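Local coordinates for hypothetical protein PH1109 (Pyrococcus horikoshii, PDB 2D5A) that is of unknown function but belongs to the CoA-binding family of Rossmann-like proteins and holds coenzyme A in the crystal, at residues D51-N56 / L63-Y68. Sequence-based numbering, arbitrary orientation.
Sequences DVYPVN and LGRKCY. With COA (coenzyme A), chain B.
Arg65 reaches back along the edge strand 51-55 of a Rossmann-type parallel sheet and grips Asp51, so that the returning segment 63-68 packs beside this outermost strand. Bent at chi2 and chi3, its chain curls around the carbonyl of Val52, whose oxygen lies over the guanidinium face without a hydrogen bond. Both terminal nitrogens converge on one carboxylate oxygen, Asp51 OD2, with Arg65 NH1 at 2.8 Å nearly along the C-O axis and Arg65 NH2 on the syn side; the other oxygen, OD1, pairs with Lys24, so the carboxylate is shared between two cations. Arg65 NH2 also stands over the centre of the Tyr53 ring, 3.2 Å above its plane. Guanidinium and ring are almost perpendicular, making this a cation-pi contact by an edge-on nitrogen rather than a flat stack, while the Tyr53 hydroxyl is hydrogen-bonded to Asp76. Farther along, the Pro54 ring wedges against Arg65 CB and the Lys66 carbonyl. Beyond it, Val55 and Tyr68 form a single backbone bridge: Tyr68 N donates to Pro54 O at 2.9 Å, and Asn56 N to Tyr68 O. Cys67 SG, anti to its own nitrogen (chi1 -175°), packs against Pro54 CB and Asn56 CB. Just past the strand, Asn56 meets coenzyme A: its ND2, also bonded to Ala30 O, reaches ribose O2B at 3.0 Å in a nearly straight bond of 177°.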
loop_
_atom_site.group_PDB
_atom_site.type_symbol
_atom_site.label_atom_id
_atom_site.label_comp_id
_atom_site.label_asym_id
_atom_site.label_seq_id
_atom_site.Cartn_x
_atom_site.Cartn_y
_atom_site.Cartn_z
ATOM N N ASP A 51 10.876 -3.154 2.566
ATOM C CA ASP A 51 11.736 -2.429 1.606
ATOM C C ASP A 51 10.700 -1.482 0.905
ATOM O O ASP A 51 9.948 -1.905 0.045
ATOM C CB ASP A 51 12.266 -3.456 0.652
ATOM C CG ASP A 51 13.298 -2.868 -0.360
ATOM O OD1 ASP A 51 13.720 -3.695 -1.169
ATOM O OD2 ASP A 51 13.577 -1.670 -0.241
ATOM N N VAL A 52 10.802 -0.202 1.258
ATOM C CA VAL A 52 9.738 0.728 0.854
ATOM C C VAL A 52 10.238 1.675 -0.169
ATOM O O VAL A 52 11.059 2.558 0.152
ATOM C CB VAL A 52 9.191 1.576 2.041
ATOM C CG1 VAL A 52 7.869 2.371 1.536
ATOM C CG2 VAL A 52 8.704 0.616 3.257
ATOM N N TYR A 53 9.652 1.525 -1.372
ATOM C CA TYR A 53 10.003 2.443 -2.509
ATOM C C TYR A 53 8.919 3.535 -2.554
ATOM O O TYR A 53 7.775 3.231 -2.874
ATOM C CB TYR A 53 9.909 1.602 -3.787
ATOM C CG TYR A 53 11.046 0.592 -3.878
ATOM C CD1 TYR A 53 12.250 0.978 -4.573
ATOM C CD2 TYR A 53 10.935 -0.686 -3.374
ATOM C CE1 TYR A 53 13.261 0.136 -4.688
ATOM C CE2 TYR A 53 12.020 -1.585 -3.575
ATOM C CZ TYR A 53 13.164 -1.088 -4.230
ATOM O OH TYR A 53 14.198 -2.047 -4.347
ATOM N N PRO A 54 9.273 4.759 -2.198
ATOM C CA PRO A 54 8.294 5.838 -2.284
ATOM C C PRO A 54 7.996 6.156 -3.764
ATOM O O PRO A 54 8.832 6.150 -4.674
ATOM C CB PRO A 54 8.968 7.035 -1.600
ATOM C CG PRO A 54 10.479 6.795 -1.824
ATOM C CD PRO A 54 10.652 5.247 -1.790
ATOM N N VAL A 55 6.713 6.428 -4.022
ATOM C CA VAL A 55 6.278 6.766 -5.403
ATOM C C VAL A 55 5.495 8.078 -5.320
ATOM O O VAL A 55 4.455 8.180 -4.663
ATOM C CB VAL A 55 5.297 5.663 -5.953
ATOM C CG1 VAL A 55 4.712 6.103 -7.329
ATOM C CG2 VAL A 55 6.104 4.345 -6.098
ATOM N N ASN A 56 5.983 9.115 -6.023
ATOM C CA ASN A 56 5.314 10.411 -5.999
ATOM C C ASN A 56 6.125 11.225 -7.061
ATOM O O ASN A 56 7.297 11.532 -6.822
ATOM C CB ASN A 56 5.476 11.149 -4.649
ATOM C CG ASN A 56 4.653 12.435 -4.637
ATOM O OD1 ASN A 56 4.338 12.980 -5.723
ATOM N ND2 ASN A 56 4.212 12.901 -3.450
ATOM N N LEU A 63 12.807 10.460 2.671
ATOM C CA LEU A 63 13.295 9.642 3.832
ATOM C C LEU A 63 14.547 8.830 3.370
ATOM O O LEU A 63 14.774 7.670 3.791
ATOM C CB LEU A 63 12.178 8.637 4.328
ATOM C CG LEU A 63 11.196 9.501 5.113
ATOM C CD1 LEU A 63 9.913 8.541 5.398
ATOM C CD2 LEU A 63 11.770 9.966 6.486
ATOM N N GLY A 64 15.323 9.457 2.506
ATOM C CA GLY A 64 16.550 8.802 2.099
ATOM C C GLY A 64 16.444 7.721 1.059
ATOM O O GLY A 64 17.426 7.038 0.763
ATOM N N ARG A 65 15.250 7.550 0.523
ATOM C CA ARG A 65 15.019 6.479 -0.466
ATOM C C ARG A 65 14.752 7.212 -1.806
ATOM O O ARG A 65 14.020 8.248 -1.865
ATOM C CB ARG A 65 13.733 5.680 -0.149
ATOM C CG ARG A 65 13.871 4.767 1.115
ATOM C CD ARG A 65 14.889 3.659 0.735
ATOM N NE ARG A 65 14.380 2.805 -0.368
ATOM C CZ ARG A 65 14.024 1.527 -0.276
ATOM N NH1 ARG A 65 14.138 0.829 0.891
ATOM N NH2 ARG A 65 13.472 0.971 -1.363
ATOM N N LYS A 66 15.294 6.692 -2.888
ATOM C CA LYS A 66 14.949 7.366 -4.214
ATOM C C LYS A 66 13.422 7.255 -4.367
ATOM O O LYS A 66 12.872 6.168 -4.125
ATOM C CB LYS A 66 15.522 6.478 -5.353
ATOM C CG LYS A 66 17.079 6.643 -5.450
ATOM C CD LYS A 66 17.744 5.284 -5.935
ATOM C CE LYS A 66 19.329 5.205 -5.613
ATOM N NZ LYS A 66 19.968 6.021 -6.739
ATOM N N CYS A 67 12.844 8.312 -4.916
ATOM C CA CYS A 67 11.361 8.351 -5.053
ATOM C C CYS A 67 11.100 8.276 -6.562
ATOM O O CYS A 67 11.705 8.997 -7.349
ATOM C CB CYS A 67 10.932 9.673 -4.450
ATOM S SG CYS A 67 9.056 9.767 -4.412
ATOM N N TYR A 68 10.119 7.436 -6.937
ATOM C CA TYR A 68 9.881 7.163 -8.363
ATOM C C TYR A 68 8.538 7.832 -8.778
ATOM O O TYR A 68 7.614 7.986 -8.000
ATOM C CB TYR A 68 9.776 5.635 -8.499
ATOM C CG TYR A 68 11.155 5.007 -8.298
ATOM C CD1 TYR A 68 11.611 4.640 -7.030
ATOM C CD2 TYR A 68 11.985 4.837 -9.385
ATOM C CE1 TYR A 68 12.933 4.074 -6.884
ATOM C CE2 TYR A 68 13.248 4.293 -9.238
ATOM C CZ TYR A 68 13.724 3.932 -7.986
ATOM O OH TYR A 68 15.006 3.440 -7.776
HETATM N N1A COA B . 0.951 10.552 -7.157
HETATM C C2A COA B . 1.582 10.422 -6.001
HETATM N N3A COA B . 1.424 11.271 -4.986
HETATM C C4A COA B . 0.543 12.275 -5.129
HETATM C C5A COA B . -0.169 12.435 -6.317
HETATM C C6A COA B . 0.065 11.554 -7.360
HETATM N N6A COA B . -0.503 11.712 -8.566
HETATM N N7A COA B . -0.923 13.527 -6.164
HETATM C C8A COA B . -0.709 14.034 -4.950
HETATM N N9A COA B . 0.195 13.274 -4.314
HETATM C C1B COA B . 0.796 13.539 -2.998
HETATM C C2B COA B . 1.133 15.016 -2.774
HETATM O O2B COA B . 2.455 15.296 -3.238
HETATM C C3B COA B . 0.978 15.140 -1.256
HETATM O O3B COA B . 2.218 15.221 -0.545
HETATM P P3B COA B . 2.899 16.669 -0.338
HETATM O O7A COA B . 4.334 16.298 0.292
HETATM O O8A COA B . 2.005 17.488 0.691
HETATM O O9A COA B . 2.970 17.294 -1.686
HETATM C C4B COA B . 0.189 13.892 -0.845
HETATM O O4B COA B . -0.256 13.293 -2.065
HETATM C C5B COA B . -1.031 14.281 -0.006
HETATM O O5B COA B . -1.777 15.278 -0.705
HETATM P P1A COA B . -3.392 15.394 -0.577
HETATM O O1A COA B . -3.991 14.212 -1.240
HETATM O O2A COA B . -3.659 16.748 -1.118
HETATM O O3A COA B . -3.543 15.455 1.022
HETATM P P2A COA B . -4.940 15.378 1.837
HETATM O O4A COA B . -4.672 16.147 3.073
HETATM O O5A COA B . -6.032 15.728 0.898
HETATM O O6A COA B . -5.088 13.836 2.275
HETATM C CBP COA B . -4.790 11.537 1.708
HETATM C CCP COA B . -5.571 12.817 1.392
HETATM C CDP COA B . -3.273 11.741 1.694
HETATM C CEP COA B . -5.372 10.353 0.941
HETATM C CAP COA B . -5.117 11.281 3.192
HETATM O OAP COA B . -6.513 11.091 3.456
HETATM C C9P COA B . -4.403 10.081 3.819
HETATM O O9P COA B . -3.191 10.337 4.348
HETATM N N8P COA B . -5.022 8.904 3.941
HETATM C C7P COA B . -4.405 7.757 4.617
HETATM C C6P COA B . -4.716 7.933 6.110
HETATM C C5P COA B . -4.112 6.786 6.921
HETATM O O5P COA B . -4.337 5.532 6.474
HETATM N N4P COA B . -3.361 7.092 7.968
HETATM C C3P COA B . -2.717 6.028 8.747
HETATM C C2P COA B . -3.239 6.181 10.171
HETATM S S1P COA B . -2.381 4.974 11.239
#